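Local coordinates for protein RNA-dependent RNA polymerase (Toscana virus, PDB 6QW0) that probably cleaves host messenger RNA as the manganese-dependent cap-snatching endonuclease of the viral L protein, supplying capped primers for viral transcription, at residues 127-131 / 142-146; 130-134 / 193-197; 97-101 / 157-163. All coordinates share one frame; numbering follows the deposited sequence.

Interaction 1: residues 127-131 / 142-146. With MN3 (manganese (III) ion), chain C; SO4 (sulfate ion), chain G.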
loop_
_atom_site.group_PDB
_atom_site.type_symbol
_atom_site.label_atom_id
_atom_site.label_comp_id
_atom_site.label_asym_id
_atom_site.label_seq_id
_atom_site.Cartn_x
_atom_site.Cartn_y
_atom_site.Cartn_z
ATOM N N VAL A 127 1.178 5.860 -4.628
ATOM C CA VAL A 127 1.559 4.563 -4.066
ATOM C C VAL A 127 0.365 3.623 -4.170
ATOM O O VAL A 127 -0.752 3.991 -3.797
ATOM C CB VAL A 127 2.029 4.676 -2.602
ATOM C CG1 VAL A 127 2.538 3.323 -2.113
ATOM C CG2 VAL A 127 3.124 5.727 -2.455
ATOM N N GLU A 128 0.595 2.414 -4.683
ATOM C CA GLU A 128 -0.476 1.432 -4.792
ATOM C C GLU A 128 -0.036 0.138 -4.132
ATOM O O GLU A 128 1.089 -0.327 -4.364
ATOM C CB GLU A 128 -0.876 1.181 -6.247
ATOM C CG GLU A 128 -1.945 0.116 -6.407
ATOM C CD GLU A 128 -3.286 0.477 -5.767
ATOM O OE1 GLU A 128 -3.585 1.665 -5.516
ATOM O OE2 GLU A 128 -4.063 -0.454 -5.521
ATOM N N PHE A 129 -0.925 -0.422 -3.305
ATOM C CA PHE A 129 -0.708 -1.680 -2.598
ATOM C C PHE A 129 -1.473 -2.801 -3.292
ATOM O O PHE A 129 -2.566 -2.593 -3.817
ATOM C CB PHE A 129 -1.202 -1.618 -1.142
ATOM C CG PHE A 129 -0.763 -0.406 -0.354
ATOM C CD1 PHE A 129 0.548 0.037 -0.348
ATOM C CD2 PHE A 129 -1.688 0.249 0.449
ATOM C CE1 PHE A 129 0.914 1.153 0.416
ATOM C CE2 PHE A 129 -1.323 1.356 1.211
ATOM C CZ PHE A 129 -0.026 1.801 1.190
ATOM N N THR A 130 -0.923 -4.011 -3.249
ATOM C CA THR A 130 -1.664 -5.139 -3.795
ATOM C C THR A 130 -1.143 -6.410 -3.137
ATOM O O THR A 130 -0.102 -6.406 -2.475
ATOM C CB THR A 130 -1.566 -5.179 -5.334
ATOM O OG1 THR A 130 -2.499 -6.132 -5.876
ATOM C CG2 THR A 130 -0.164 -5.523 -5.787
ATOM N N THR A 131 -1.933 -7.477 -3.250
ATOM C CA THR A 131 -1.611 -8.766 -2.643
ATOM C C THR A 131 -1.724 -9.855 -3.700
ATOM O O THR A 131 -2.303 -9.654 -4.769
ATOM C CB THR A 131 -2.556 -9.110 -1.482
ATOM O OG1 THR A 131 -3.867 -9.362 -2.008
ATOM C CG2 THR A 131 -2.643 -7.966 -0.477
ATOM N N ALA A 142 1.371 -9.040 -10.328
ATOM C CA ALA A 142 0.412 -8.155 -9.676
ATOM C C ALA A 142 0.928 -6.721 -9.640
ATOM O O ALA A 142 0.167 -5.778 -9.882
ATOM C CB ALA A 142 0.114 -8.665 -8.267
ATOM N N ALA A 143 2.216 -6.543 -9.327
ATOM C CA ALA A 143 2.813 -5.206 -9.348
ATOM C C ALA A 143 2.732 -4.584 -10.736
ATOM O O ALA A 143 2.393 -3.405 -10.882
ATOM C CB ALA A 143 4.268 -5.269 -8.878
ATOM N N ARG A 144 3.039 -5.359 -11.773
ATOM C CA ARG A 144 2.984 -4.802 -13.119
ATOM C C ARG A 144 1.557 -4.497 -13.546
ATOM O O ARG A 144 1.328 -3.534 -14.287
ATOM C CB ARG A 144 3.680 -5.747 -14.094
ATOM C CG ARG A 144 5.128 -5.892 -13.711
ATOM C CD ARG A 144 5.963 -6.642 -14.692
ATOM N NE ARG A 144 7.229 -7.007 -14.069
ATOM C CZ ARG A 144 8.291 -6.212 -13.986
ATOM N NH1 ARG A 144 8.258 -4.984 -14.495
ATOM N NH2 ARG A 144 9.389 -6.651 -13.393
ATOM N N ASN A 145 0.584 -5.277 -13.073
ATOM C CA ASN A 145 -0.805 -4.955 -13.373
ATOM C C ASN A 145 -1.207 -3.621 -12.751
ATOM O O ASN A 145 -1.941 -2.843 -13.368
ATOM C CB ASN A 145 -1.724 -6.085 -12.901
ATOM C CG ASN A 145 -1.624 -7.319 -13.789
ATOM O OD1 ASN A 145 -1.206 -7.228 -14.944
ATOM N ND2 ASN A 145 -2.008 -8.473 -13.255
ATOM N N LYS A 146 -0.723 -3.325 -11.540
ATOM C CA LYS A 146 -1.069 -2.037 -10.935
ATOM C C LYS A 146 -0.361 -0.882 -11.640
ATOM O O LYS A 146 -0.940 0.206 -11.762
ATOM C CB LYS A 146 -0.741 -2.028 -9.443
ATOM C CG LYS A 146 -1.607 -2.948 -8.614
ATOM C CD LYS A 146 -3.080 -2.670 -8.807
ATOM C CE LYS A 146 -3.920 -3.482 -7.818
ATOM N NZ LYS A 146 -5.387 -3.247 -8.036
HETATM MN MN MN3 C . -4.488 -1.415 -3.540
HETATM S S SO4 G . -5.648 -6.726 -4.069
HETATM O O1 SO4 G . -5.131 -6.986 -2.733
HETATM O O2 SO4 G . -7.037 -6.297 -3.952
HETATM O O3 SO4 G . -4.871 -5.686 -4.751
HETATM O O4 SO4 G . -5.584 -7.962 -4.842
HETATM O O HOH W 1 -6.081 -0.561 -7.341
HETATM O O HOH W 2 -5.593 -3.097 -4.773
HETATM O O HOH W 3 -6.801 -0.949 -3.711
#

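Interaction 2: residues 130-134 / 193-197. With SO4 (sulfate ion), chain G; SO4 (sulfate ion), chain E.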
loop_
_atom_site.group_PDB
_atom_site.type_symbol
_atom_site.label_atom_id
_atom_site.label_comp_id
_atom_site.label_asym_id
_atom_site.label_seq_id
_atom_site.Cartn_x
_atom_site.Cartn_y
_atom_site.Cartn_z
ATOM N N THR A 130 -0.923 -4.011 -3.249
ATOM C CA THR A 130 -1.664 -5.139 -3.795
ATOM C C THR A 130 -1.143 -6.410 -3.137
ATOM O O THR A 130 -0.102 -6.406 -2.475
ATOM C CB THR A 130 -1.566 -5.179 -5.334
ATOM O OG1 THR A 130 -2.499 -6.132 -5.876
ATOM C CG2 THR A 130 -0.164 -5.523 -5.787
ATOM N N THR A 131 -1.933 -7.477 -3.250
ATOM C CA THR A 131 -1.611 -8.766 -2.643
ATOM C C THR A 131 -1.724 -9.855 -3.700
ATOM O O THR A 131 -2.303 -9.654 -4.769
ATOM C CB THR A 131 -2.556 -9.110 -1.482
ATOM O OG1 THR A 131 -3.867 -9.362 -2.008
ATOM C CG2 THR A 131 -2.643 -7.966 -0.477
ATOM N N THR A 132 -1.182 -11.028 -3.377
ATOM C CA THR A 132 -1.396 -12.208 -4.200
ATOM C C THR A 132 -1.375 -13.431 -3.298
ATOM O O THR A 132 -0.633 -13.469 -2.317
ATOM C CB THR A 132 -0.341 -12.362 -5.305
ATOM O OG1 THR A 132 -0.635 -13.540 -6.066
ATOM C CG2 THR A 132 1.061 -12.489 -4.724
HETATM N N MSE A 133 -2.195 -14.420 -3.637
HETATM C CA MSE A 133 -2.167 -15.697 -2.934
HETATM C C MSE A 133 -1.166 -16.666 -3.577
HETATM O O MSE A 133 -1.023 -17.805 -3.133
HETATM C CB MSE A 133 -3.567 -16.316 -2.916
HETATM C CG MSE A 133 -4.608 -15.473 -2.203
HETATM SE SE MSE A 133 -4.248 -15.352 -0.296
HETATM C CE MSE A 133 -4.496 -17.240 0.165
ATOM N N GLY A 134 -0.472 -16.206 -4.609
ATOM C CA GLY A 134 0.499 -17.006 -5.339
ATOM C C GLY A 134 1.922 -16.794 -4.868
ATOM O O GLY A 134 2.175 -16.432 -3.714
ATOM N N PHE A 193 0.309 -9.650 6.359
ATOM C CA PHE A 193 -0.409 -10.362 5.302
ATOM C C PHE A 193 -0.724 -11.788 5.732
ATOM O O PHE A 193 -1.849 -12.264 5.542
ATOM C CB PHE A 193 0.411 -10.353 4.001
ATOM C CG PHE A 193 -0.249 -11.045 2.836
ATOM C CD1 PHE A 193 -1.528 -10.693 2.419
ATOM C CD2 PHE A 193 0.437 -12.022 2.118
ATOM C CE1 PHE A 193 -2.122 -11.316 1.331
ATOM C CE2 PHE A 193 -0.152 -12.644 1.019
ATOM C CZ PHE A 193 -1.424 -12.294 0.625
ATOM N N ARG A 194 0.251 -12.469 6.332
ATOM C CA ARG A 194 0.030 -13.848 6.760
ATOM C C ARG A 194 -1.077 -13.919 7.800
ATOM O O ARG A 194 -1.943 -14.803 7.744
ATOM C CB ARG A 194 1.322 -14.435 7.314
ATOM C CG ARG A 194 2.406 -14.628 6.260
ATOM C CD ARG A 194 3.661 -15.162 6.906
ATOM N NE ARG A 194 4.677 -15.517 5.925
ATOM C CZ ARG A 194 5.829 -16.103 6.234
ATOM N NH1 ARG A 194 6.109 -16.400 7.501
ATOM N NH2 ARG A 194 6.701 -16.389 5.277
ATOM N N LEU A 195 -1.073 -12.985 8.747
ATOM C CA LEU A 195 -2.114 -12.968 9.766
ATOM C C LEU A 195 -3.467 -12.637 9.153
ATOM O O LEU A 195 -4.493 -13.217 9.531
ATOM C CB LEU A 195 -1.748 -11.967 10.861
ATOM C CG LEU A 195 -2.788 -11.837 11.969
ATOM C CD1 LEU A 195 -2.973 -13.189 12.675
ATOM C CD2 LEU A 195 -2.368 -10.762 12.954
ATOM N N ALA A 196 -3.484 -11.707 8.191
ATOM C CA ALA A 196 -4.730 -11.353 7.520
ATOM C C ALA A 196 -5.318 -12.544 6.781
ATOM O O ALA A 196 -6.541 -12.733 6.776
ATOM C CB ALA A 196 -4.497 -10.182 6.569
ATOM N N ARG A 197 -4.463 -13.366 6.159
ATOM C CA ARG A 197 -4.947 -14.570 5.490
ATOM C C ARG A 197 -5.555 -15.547 6.488
ATOM O O ARG A 197 -6.587 -16.166 6.204
ATOM C CB ARG A 197 -3.812 -15.246 4.727
ATOM C CG ARG A 197 -3.409 -14.516 3.455
ATOM C CD ARG A 197 -2.091 -15.027 2.919
ATOM N NE ARG A 197 -2.109 -16.462 2.636
ATOM C CZ ARG A 197 -1.453 -17.029 1.625
ATOM N NH1 ARG A 197 -0.740 -16.284 0.790
ATOM N NH2 ARG A 197 -1.509 -18.342 1.445
HETATM S S SO4 G . -5.648 -6.726 -4.069
HETATM O O1 SO4 G . -5.131 -6.986 -2.733
HETATM O O2 SO4 G . -7.037 -6.297 -3.952
HETATM O O3 SO4 G . -4.871 -5.686 -4.751
HETATM O O4 SO4 G . -5.584 -7.962 -4.842
HETATM S S SO4 E . 10.370 -16.608 6.219
HETATM O O1 SO4 E . 11.256 -16.783 7.359
HETATM O O2 SO4 E . 9.204 -17.475 6.355
HETATM O O3 SO4 E . 11.095 -16.937 4.990
HETATM O O4 SO4 E . 9.942 -15.217 6.185
HETATM O O HOH W 4 1.044 -15.489 -1.403
HETATM O O HOH W 5 0.243 -18.663 -0.852
#

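Interaction 3: residues 97-101 / 157-163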
loop_
_atom_site.group_PDB
_atom_site.type_symbol
_atom_site.label_atom_id
_atom_site.label_comp_id
_atom_site.label_asym_id
_atom_site.label_seq_id
_atom_site.Cartn_x
_atom_site.Cartn_y
_atom_site.Cartn_z
ATOM N N VAL A 97 -6.556 16.181 -6.216
ATOM C CA VAL A 97 -5.208 16.714 -6.129
ATOM C C VAL A 97 -4.860 17.564 -7.347
ATOM O O VAL A 97 -4.162 18.570 -7.221
ATOM C CB VAL A 97 -4.204 15.554 -5.953
ATOM C CG1 VAL A 97 -2.775 16.057 -6.012
ATOM C CG2 VAL A 97 -4.457 14.843 -4.634
ATOM N N PHE A 98 -5.326 17.170 -8.539
ATOM C CA PHE A 98 -4.907 17.816 -9.780
ATOM C C PHE A 98 -5.982 18.651 -10.460
ATOM O O PHE A 98 -5.639 19.474 -11.315
ATOM C CB PHE A 98 -4.416 16.764 -10.788
ATOM C CG PHE A 98 -3.130 16.097 -10.386
ATOM C CD1 PHE A 98 -1.912 16.718 -10.610
ATOM C CD2 PHE A 98 -3.144 14.856 -9.773
ATOM C CE1 PHE A 98 -0.730 16.110 -10.230
ATOM C CE2 PHE A 98 -1.969 14.246 -9.391
ATOM C CZ PHE A 98 -0.756 14.877 -9.625
ATOM N N GLY A 99 -7.259 18.459 -10.124
ATOM C CA GLY A 99 -8.326 18.983 -10.959
ATOM C C GLY A 99 -8.446 18.213 -12.260
ATOM O O GLY A 99 -7.608 17.353 -12.547
ATOM N N VAL A 100 -9.466 18.505 -13.065
ATOM C CA VAL A 100 -9.658 17.782 -14.316
ATOM C C VAL A 100 -8.617 18.234 -15.334
ATOM O O VAL A 100 -8.064 19.334 -15.245
ATOM C CB VAL A 100 -11.084 17.986 -14.858
ATOM C CG1 VAL A 100 -12.123 17.603 -13.798
ATOM C CG2 VAL A 100 -11.272 19.421 -15.281
ATOM N N LEU A 101 -8.351 17.370 -16.313
ATOM C CA LEU A 101 -7.499 17.687 -17.454
ATOM C C LEU A 101 -8.344 18.023 -18.675
ATOM O O LEU A 101 -9.413 17.448 -18.889
ATOM C CB LEU A 101 -6.577 16.512 -17.799
ATOM C CG LEU A 101 -5.543 16.083 -16.768
ATOM C CD1 LEU A 101 -4.502 15.194 -17.426
ATOM C CD2 LEU A 101 -4.886 17.296 -16.162
ATOM N N ARG A 157 -0.921 13.463 -15.713
ATOM C CA ARG A 157 -0.885 14.445 -14.638
ATOM C C ARG A 157 0.536 14.879 -14.294
ATOM O O ARG A 157 0.714 15.915 -13.651
ATOM C CB ARG A 157 -1.630 13.889 -13.417
ATOM C CG ARG A 157 -3.156 14.024 -13.637
ATOM C CD ARG A 157 -4.028 12.985 -12.926
ATOM N NE ARG A 157 -5.403 13.118 -13.434
ATOM C CZ ARG A 157 -5.821 12.572 -14.572
ATOM N NH1 ARG A 157 -4.984 11.841 -15.314
ATOM N NH2 ARG A 157 -7.070 12.766 -14.983
ATOM N N SER A 158 1.553 14.135 -14.728
ATOM C CA SER A 158 2.922 14.577 -14.496
ATOM C C SER A 158 3.241 15.864 -15.241
ATOM O O SER A 158 4.251 16.504 -14.929
ATOM C CB SER A 158 3.917 13.460 -14.879
ATOM O OG SER A 158 4.105 13.320 -16.282
ATOM N N ALA A 159 2.394 16.263 -16.190
ATOM C CA ALA A 159 2.572 17.543 -16.856
ATOM C C ALA A 159 2.266 18.709 -15.931
ATOM O O ALA A 159 2.682 19.840 -16.216
ATOM C CB ALA A 159 1.666 17.619 -18.076
ATOM N N ILE A 160 1.538 18.450 -14.846
ATOM C CA ILE A 160 1.139 19.468 -13.878
ATOM C C ILE A 160 2.154 19.533 -12.748
ATOM O O ILE A 160 2.711 20.599 -12.462
ATOM C CB ILE A 160 -0.268 19.179 -13.345
ATOM C CG1 ILE A 160 -1.268 19.174 -14.499
ATOM C CG2 ILE A 160 -0.664 20.202 -12.268
ATOM C CD1 ILE A 160 -2.644 18.828 -14.061
ATOM N N LYS A 161 2.407 18.389 -12.097
ATOM C CA LYS A 161 3.427 18.265 -11.076
ATOM C C LYS A 161 4.112 16.934 -11.329
ATOM O O LYS A 161 3.435 15.958 -11.674
ATOM C CB LYS A 161 2.866 18.279 -9.646
ATOM C CG LYS A 161 2.109 19.550 -9.289
ATOM C CD LYS A 161 1.321 19.379 -7.994
ATOM C CE LYS A 161 0.486 20.621 -7.704
ATOM N NZ LYS A 161 -0.760 20.292 -6.949
ATOM N N PRO A 162 5.426 16.853 -11.139
ATOM C CA PRO A 162 6.114 15.569 -11.331
ATOM C C PRO A 162 5.566 14.513 -10.382
ATOM O O PRO A 162 5.254 14.789 -9.222
ATOM C CB PRO A 162 7.580 15.900 -11.032
ATOM C CG PRO A 162 7.530 17.125 -10.207
ATOM C CD PRO A 162 6.336 17.900 -10.649
ATOM N N ILE A 163 5.433 13.297 -10.901
ATOM C CA ILE A 163 4.917 12.167 -10.134
ATOM C C ILE A 163 5.970 11.066 -10.107
ATOM O O ILE A 163 6.610 10.790 -11.125
ATOM C CB ILE A 163 3.597 11.640 -10.743
ATOM C CG1 ILE A 163 2.476 12.671 -10.606
ATOM C CG2 ILE A 163 3.187 10.282 -10.100
ATOM C CD1 ILE A 163 1.210 12.292 -11.381
HETATM O O HOH W 6 -7.323 14.689 -12.153
#

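Interaction 1: residues 127-131 / 142-146
Glu128 and Lys146 meet beside a manganese ion, a good example of how a helix can supply a second-shell lysine to a metal site. Glu128 OE2 binds the manganese at 2.2 Å, and the backbone O of Phe129 binds it at 2.3 Å. Two waters, His79 and Asp114 bring the ligands to six. Lys146 does not bond directly to the glutamate. Its NZ reaches Glu128 OE2 through one water, which donates to the carboxylate at 2.7 Å while accepting from NZ, and it makes a weak, longer bond to a second water that is itself a metal ligand. The shape of the lysine explains this reach: bent at chi2 (-55°) and extended beyond, it lays CG and CD against the CG of Glu128, the Lys146 CG to Glu128 CG distance being 3.8 Å, and carries CE past Thr130 OG1 at 3.6 Å. Thr130 faces two ways. With its hydroxyl trans to the amide nitrogen (chi1 -169°), OG1 donates to sulfate O3 at 2.7 Å, whereas CG2 rests on Ala142 CB at 4.0 Å. Thr131 OG1 donates to O1 of the same ion at 2.8 Å, although its CB leaves the strand away from the helix. The sulfate, probably a crystallisation component, is linked to the manganese through that second water, which donates to its O3. The Glu-Phe-Thr run, with a lysine supplied by the helix, is consistent with the divergent PDDEXK signature of related bunyaviral endonucleases. Behind this site, strand 124-131 runs between strand 115-118 and strand 163-171 in the sheet, and helix 136-157, crossing it at 143° over these residues, packs on it as the connection of a beta-alpha-beta unit.

Interaction 2: residues 130-134 / 193-197
Arg197 of helix 183-203 reaches across to Met133, deposited as selenomethionine, in the ST turn that follows strand 124-131. That turn is closed by the Gly134 amide donating to Thr132 OG1, a hydroxyl also hydrogen-bonded to Ser138 OG. From CB the arginine leaves the helix toward the turn, and its chain illustrates how a charged group can be packed from CG to its tip. CG comes within 3.9 Å of Met133 SE. CD, one atom on, lies over a face of the Phe193 ring, toward its rim. Next along, Arg197 NE lies 3.5 Å from Met133 CE. A bend at chi3 (58°) turns the guanidinium beneath the methyl: Met133 CE stands over the centre of that flat group, 3.4 Å from Arg197 CZ. At the tip the two terminal nitrogens use waters in the guanidinium plane. NH2 donates at 2.9 Å to a water held by Met133 O, while NH1 makes a weak bond to another that donates to both Thr132 O and Gly134 O. Loop carbonyls are thus bridged to the arginine without a direct bond.

Phe193, one helical turn earlier, fills the inner part of the contact. Met133 SE approaches its ring obliquely, 5.4 Å from the centroid, a Met-aromatic contact. Toward the sheet the ring leans on Thr131, whose CB sits 3.6 Å from Phe193 CE1, and beyond the segments it touches Val170 and Thr82. The helix is thereby joined to the end of the strand that carries metal ligands. At the ring's edge, near its plane, the carbonyl oxygen of Thr132 lies 3.3 Å from Phe193 CZ.

Interaction 3: residues 97-101 / 157-163
Phe98 lays one face of its ring on the aliphatic part of Arg157, a clear instance of a long cationic side chain serving as an apolar surface. Arg157 CB lies 3.8 Å from the ring centroid and only 2° off the ring normal, an almost perfectly centred CH-pi contact; CG continues over the same face, and CD passes above its rim, 3.8 Å from Phe98 CD2. Val97 CG1 covers the opposite face, toward the rim. The guanidinium itself does not stack on the phenyl ring, for the two planes stand 84° apart. Instead, its chain, straight from CG to NE, carries the charged end past the ring to Leu101, whose CD1 sits over one face of the guanidinium, 4.0 Å from Arg157 NH1.

Around the rest of the phenylalanine the partners are mostly aliphatic, apart from Arg157 O, 3.7 Å from Phe98 CE1. Ile160 CB approaches Phe98 CD1 obliquely, and Ile163 CD1 approaches Phe98 CZ in the same manner at 3.7 Å, while Lys161 CB lies at the ring edge. Ile160 also meets the other leucine branch: its CD1 and Leu101 CD2 are 3.4 Å apart, tighter than usual for two methyls. The polar ends have partners both within the contact and beyond it. Arg157 NE donates at 2.8 Å to a water in the guanidinium plane, which in turn donates to Gly99 O, and NH2 forms a salt bridge with Asp109. Lys161 NZ is paired with Glu118. Gly99, with a phi of 72°, is where the chain leaves helix 94-98, two residues before Leu101. Together these side chains join the end of that short helix to the turn where helix 136-157 gives way to strand 163-171, the second connection of the beta-alpha-beta crossover within this PDDEXK-type fold.

Interactions 1 and 2 start from the same run of chain, share Thr130 and Thr131 and both touch one sulfate; their centres are 13 Å apart. Strand 124-131 therefore meets helix 136-157 at the metal and, at its end, helix 183-203. The centre of interaction 3 lies about 21 Å from that of interaction 1 and about 32 Å from that of interaction 2, beyond the chain's centre from the latter. In sequence, interaction 1 is nested inside the loop closed by 97-101 with 157-163, whereas interactions 2 and 3 interleave. Helix 136-157 carries Lys146 and ends at Arg157, so one helix contributes to both the metal-site contact and the distant one.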